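Local coordinates for enterochelin esterase (Salmonella enterica subsp. enterica serovar Typhimurium, PDB 3MGA), which probably hydrolyses the ester bonds of ferric enterobactin, cutting open the siderophore so that its iron can be released, at residues Pro275-Asp279 / Ala280-Val284; Gln288-Gly291 / Gly292-Ala295; Val351-Pro354 / Ile355-Gln358. All blocks are in the same frame, centred on the assembly; numbering follows the deposited sequence.

All three contacts lie in the alpha/beta-hydrolase part of the chain, and each is a local arrangement next to a strand of the central sheet: a loop turn in contact 1, a helix start in contacts 2 and 3. Contact 2 is buried; contacts 1 and 3 are only partly buried. Contacts 1 and 2 adjoin the opposite ends of strand 284-288, their centres about 20 Å apart. Contact 1 is a polar connection rich in side-chain bonds. Contact 2 depends on backbone bonds and two glycines. Contact 3, with its centre about 15 Å from that of contact 2, combines backbone bonds with apolar packing. H383 connects these last two, touching S289 and bonding to E353.

Contact 1. Residues Pro275-Asp279 / Ala280-Val284; sequences PFSDD and AGRTV
The chain doubles back at D279, where a short 3-10 turn at A280 and G281 leads out of an ST turn and into strand 284-288 of the alpha/beta-hydrolase sheet. Within that ST turn the hydroxyl OG of S277 accepts from D279 N at 3.0 Å. The carbonyl oxygen of D279 then takes two bonds from opposite faces of its plane, one from R282 N at 3.3 Å and the other from T283 OG1 at 2.9 Å. D279 illustrates how one aspartate can serve a turn twice. With CG anti to the backbone N (chi1 177°), its OD1 swings forward over the turn and receives G281 N at 2.9 Å, from above the carboxylate plane. OD2 lies over one face of the R282 guanidinium, 4.0 Å from NH1, where opposite charges may attract although no N-H points at the oxygen; the salt bridge of R282 is made instead with E201. The two flat groups stand 74° apart. R305 reaches both T283 OG1 and S277 O, adding a partner from outside the turn. The same two oxygens are joined by a water, which donates to S277 O at 2.9 Å and to T283 OG1 at 3.0 Å.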
# COMPACT_ATOMS: atom_id res chain seq x y z
N PRO A 275 -21.20 14.19 -14.06
CA PRO A 275 -20.60 15.48 -13.69
C PRO A 275 -19.76 15.46 -12.41
O PRO A 275 -19.98 14.63 -11.54
CB PRO A 275 -21.82 16.40 -13.48
CG PRO A 275 -23.01 15.66 -14.02
CD PRO A 275 -22.67 14.21 -13.97
N PHE A 276 -18.80 16.38 -12.34
CA PHE A 276 -17.95 16.56 -11.15
C PHE A 276 -17.39 17.99 -11.12
O PHE A 276 -17.32 18.67 -12.14
CB PHE A 276 -16.83 15.51 -11.05
CG PHE A 276 -15.88 15.51 -12.22
CD1 PHE A 276 -14.83 16.42 -12.28
CD2 PHE A 276 -16.02 14.57 -13.23
CE1 PHE A 276 -13.94 16.41 -13.34
CE2 PHE A 276 -15.13 14.55 -14.31
CZ PHE A 276 -14.10 15.48 -14.36
N SER A 277 -17.00 18.44 -9.92
CA SER A 277 -16.49 19.80 -9.71
C SER A 277 -15.17 20.14 -10.39
O SER A 277 -14.24 19.32 -10.47
CB SER A 277 -16.34 20.06 -8.21
OG SER A 277 -15.80 21.36 -7.98
N ASP A 278 -15.09 21.40 -10.85
CA ASP A 278 -13.89 21.92 -11.49
C ASP A 278 -13.01 22.65 -10.48
O ASP A 278 -11.98 23.21 -10.83
CB ASP A 278 -14.25 22.84 -12.67
CG ASP A 278 -14.75 22.06 -13.87
OD1 ASP A 278 -14.38 20.88 -14.01
OD2 ASP A 278 -15.50 22.64 -14.70
N ASP A 279 -13.44 22.63 -9.22
CA ASP A 279 -12.71 23.27 -8.13
C ASP A 279 -11.51 22.42 -7.74
O ASP A 279 -11.67 21.35 -7.17
CB ASP A 279 -13.64 23.45 -6.92
CG ASP A 279 -12.92 24.04 -5.71
OD1 ASP A 279 -11.76 24.50 -5.85
OD2 ASP A 279 -13.53 24.04 -4.61
N ALA A 280 -10.31 22.90 -8.04
CA ALA A 280 -9.09 22.16 -7.71
C ALA A 280 -8.99 21.83 -6.21
O ALA A 280 -8.42 20.82 -5.82
CB ALA A 280 -7.86 22.93 -8.16
N GLY A 281 -9.57 22.69 -5.37
CA GLY A 281 -9.55 22.53 -3.91
C GLY A 281 -10.12 21.24 -3.34
O GLY A 281 -9.85 20.90 -2.20
N ARG A 282 -10.95 20.54 -4.10
CA ARG A 282 -11.51 19.26 -3.65
C ARG A 282 -11.26 18.14 -4.65
O ARG A 282 -11.92 17.11 -4.59
CB ARG A 282 -12.99 19.35 -3.33
CG ARG A 282 -13.88 19.90 -4.42
CD ARG A 282 -15.32 19.67 -4.02
NE ARG A 282 -16.27 20.54 -4.70
CZ ARG A 282 -16.81 21.63 -4.16
NH1 ARG A 282 -16.54 22.00 -2.92
NH2 ARG A 282 -17.67 22.35 -4.88
N THR A 283 -10.29 18.35 -5.53
CA THR A 283 -9.94 17.37 -6.53
C THR A 283 -8.74 16.61 -6.01
O THR A 283 -7.64 17.17 -5.81
CB THR A 283 -9.63 18.04 -7.87
OG1 THR A 283 -10.79 18.78 -8.30
CG2 THR A 283 -9.28 17.01 -8.92
N VAL A 284 -8.94 15.31 -5.78
CA VAL A 284 -7.90 14.49 -5.24
C VAL A 284 -7.18 13.60 -6.23
O VAL A 284 -7.75 13.10 -7.19
CB VAL A 284 -8.46 13.56 -4.14
CG1 VAL A 284 -7.42 12.48 -3.73
CG2 VAL A 284 -8.92 14.38 -2.94
O HOH W 1 -13.55 17.64 -8.19

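Contact 2. Residues Gln288-Gly291 / Gly292-Ala295; sequences QSFG and GLSA
S289 O is gripped by two successive amides of the helix that starts just after it. G292 N reaches it at 2.9 Å from above the carbonyl plane, whereas L293 N comes in at 3.3 Å, nearly along the C=O axis, so the first turn combines a 3-10-type (i to i+3) bond with an alpha-helical (i to i+4) one. The next bonds carry the helix on, S294 N to F290 O at 2.9 Å and A295 N to G291 O at 3.0 Å. F290 and L293 point the same way, CG of L293 lying anti to the backbone N (chi1 171°), and L293 CD2 meets ring atom CD1 of F290 obliquely at 4.1 Å; W318 meets that ring nearly at right angles. S289 has an unusual backbone, with phi +62° and psi -123°, and G291 brings a bare CA to within 3.7 Å of Q288 N. The S289 hydroxyl bonds to S315 OG and to a glycerol, probably from the crystallisation liquor, whose O3 also bonds to F290 N. The strained serine between strand 284-288 and helix 290-301, with G287 and G291 on either side in sequence, is consistent with the nucleophile elbow of alpha/beta hydrolases.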
# COMPACT_ATOMS: atom_id res chain seq x y z
N GLN A 288 0.13 5.30 -4.19
CA GLN A 288 1.09 4.69 -3.29
C GLN A 288 2.39 4.36 -4.02
O GLN A 288 2.37 3.96 -5.18
CB GLN A 288 0.53 3.39 -2.70
CG GLN A 288 -0.88 3.51 -2.15
CD GLN A 288 -1.93 3.53 -3.24
OE1 GLN A 288 -1.82 2.81 -4.23
NE2 GLN A 288 -2.98 4.31 -3.04
N SER A 289 3.51 4.52 -3.32
CA SER A 289 4.83 4.21 -3.86
C SER A 289 5.05 5.13 -5.07
O SER A 289 4.97 6.35 -4.89
CB SER A 289 4.91 2.71 -4.18
OG SER A 289 6.25 2.31 -4.37
N PHE A 290 5.31 4.62 -6.28
CA PHE A 290 5.47 5.56 -7.42
C PHE A 290 4.18 6.36 -7.62
O PHE A 290 4.22 7.44 -8.20
CB PHE A 290 5.84 4.90 -8.76
CG PHE A 290 7.28 4.51 -8.89
CD1 PHE A 290 8.30 5.34 -8.45
CD2 PHE A 290 7.63 3.36 -9.60
CE1 PHE A 290 9.63 5.00 -8.63
CE2 PHE A 290 8.96 3.01 -9.79
CZ PHE A 290 9.96 3.83 -9.30
N GLY A 291 3.06 5.81 -7.16
CA GLY A 291 1.77 6.49 -7.25
C GLY A 291 1.73 7.73 -6.38
O GLY A 291 1.06 8.71 -6.71
N GLY A 292 2.45 7.68 -5.25
CA GLY A 292 2.50 8.80 -4.31
C GLY A 292 3.35 9.92 -4.88
O GLY A 292 3.02 11.10 -4.77
N LEU A 293 4.46 9.52 -5.49
CA LEU A 293 5.37 10.44 -6.13
C LEU A 293 4.66 11.14 -7.27
O LEU A 293 4.73 12.36 -7.42
CB LEU A 293 6.60 9.68 -6.66
CG LEU A 293 7.62 10.39 -7.55
CD1 LEU A 293 8.29 11.57 -6.85
CD2 LEU A 293 8.67 9.38 -8.02
N SER A 294 3.95 10.35 -8.07
CA SER A 294 3.24 10.87 -9.22
C SER A 294 2.10 11.81 -8.79
O SER A 294 1.87 12.82 -9.44
CB SER A 294 2.69 9.73 -10.08
OG SER A 294 2.40 10.18 -11.39
N ALA A 295 1.40 11.49 -7.70
CA ALA A 295 0.29 12.34 -7.23
C ALA A 295 0.78 13.71 -6.78
O ALA A 295 0.15 14.72 -7.07
CB ALA A 295 -0.52 11.65 -6.12

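Contact 3. Residues Val351-Pro354 / Ile355-Gln358; sequences VREP and IVFQ
E353 O receives F357 N in a short bond of 2.6 Å, the donor lying close to the line of the carbonyl, and this bond opens helix 354-367, which follows strand 344-350 of the alpha/beta-hydrolase sheet after a short loop. A second backbone bond follows one residue on, from Q358 N to P354 O at 2.8 Å. E353 holds the N-cap position, and P354, which has no N-H, occupies the first helical residue, where a helix has no carbonyl of its own for an amide to bond; the pair is a worked example of how a chain can pass from a strand through a short loop into a helix.

The polar end of E353 serves partners beyond the turn. OE1 accepts from S313 OG and G350 N, while OE2 bonds to H383 ND1, the histidine that touches S289. An acid after this strand, linked to a histidine beside a serine, is consistent with the catalytic triad of alpha/beta hydrolases. CG sits between the backbone N and the carbonyl carbon (chi1 48°), and the extended chain beyond it carries the carboxylate past V356. The two side chains cross obliquely, with OE2 of E353 against V356 CG1 at 3.7 Å, so one flank of the acid is lined by aliphatic carbon.

Apolar contacts complete the account. V356 also touches W317, and the F357 ring packs on W376 of strand 373-379. With CG of F357 anti to the backbone N (chi1 -175°), the ring leans back beside V351, and the two side chains run alongside each other. Of the V351 side chain, one methyl makes the contact: CG1 lies over one face of the ring, 3.9 Å from F357 CE1.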
# COMPACT_ATOMS: atom_id res chain seq x y z
N VAL A 351 7.14 3.54 9.47
CA VAL A 351 8.42 3.45 10.15
C VAL A 351 9.15 2.14 9.80
O VAL A 351 10.34 2.00 10.10
CB VAL A 351 8.28 3.59 11.69
CG1 VAL A 351 7.79 4.98 12.05
CG2 VAL A 351 7.34 2.52 12.28
N ARG A 352 8.43 1.20 9.19
CA ARG A 352 9.00 -0.08 8.76
C ARG A 352 9.52 -0.03 7.31
O ARG A 352 9.72 -1.06 6.68
CB ARG A 352 7.98 -1.20 8.89
CG ARG A 352 7.47 -1.51 10.30
CD ARG A 352 8.56 -2.07 11.15
NE ARG A 352 8.07 -2.77 12.33
CZ ARG A 352 8.86 -3.43 13.18
NH1 ARG A 352 10.17 -3.48 12.97
NH2 ARG A 352 8.34 -4.05 14.24
N GLU A 353 9.68 1.17 6.77
CA GLU A 353 10.24 1.37 5.43
C GLU A 353 11.16 2.58 5.55
O GLU A 353 10.85 3.65 5.03
CB GLU A 353 9.16 1.56 4.36
CG GLU A 353 8.06 2.57 4.72
CD GLU A 353 7.01 2.76 3.64
OE1 GLU A 353 6.00 3.43 3.92
OE2 GLU A 353 7.18 2.23 2.51
N PRO A 354 12.30 2.40 6.27
CA PRO A 354 13.30 3.42 6.59
C PRO A 354 13.67 4.34 5.45
O PRO A 354 13.59 5.56 5.60
CB PRO A 354 14.53 2.60 7.01
CG PRO A 354 13.98 1.37 7.57
CD PRO A 354 12.66 1.10 6.88
N ILE A 355 14.08 3.76 4.32
CA ILE A 355 14.49 4.56 3.18
C ILE A 355 13.35 5.48 2.77
O ILE A 355 13.53 6.70 2.69
CB ILE A 355 14.94 3.68 1.99
CG1 ILE A 355 16.19 2.87 2.37
CG2 ILE A 355 15.24 4.54 0.77
CD1 ILE A 355 16.76 2.03 1.23
N VAL A 356 12.18 4.90 2.54
CA VAL A 356 11.01 5.67 2.15
C VAL A 356 10.62 6.67 3.24
O VAL A 356 10.37 7.84 2.95
CB VAL A 356 9.82 4.75 1.83
CG1 VAL A 356 8.54 5.58 1.56
CG2 VAL A 356 10.15 3.86 0.64
N PHE A 357 10.61 6.22 4.48
CA PHE A 357 10.26 7.08 5.61
C PHE A 357 11.18 8.31 5.71
O PHE A 357 10.70 9.45 5.84
CB PHE A 357 10.31 6.29 6.91
CG PHE A 357 9.87 7.06 8.11
CD1 PHE A 357 8.52 7.22 8.39
CD2 PHE A 357 10.79 7.62 8.97
CE1 PHE A 357 8.11 7.93 9.49
CE2 PHE A 357 10.38 8.33 10.08
CZ PHE A 357 9.04 8.48 10.34
N GLN A 358 12.48 8.09 5.66
CA GLN A 358 13.45 9.19 5.72
C GLN A 358 13.26 10.12 4.54
O GLN A 358 13.35 11.34 4.68
CB GLN A 358 14.88 8.66 5.76
CG GLN A 358 15.26 7.97 7.07
CD GLN A 358 16.66 7.37 7.05
OE1 GLN A 358 17.45 7.57 7.97
NE2 GLN A 358 16.98 6.66 5.96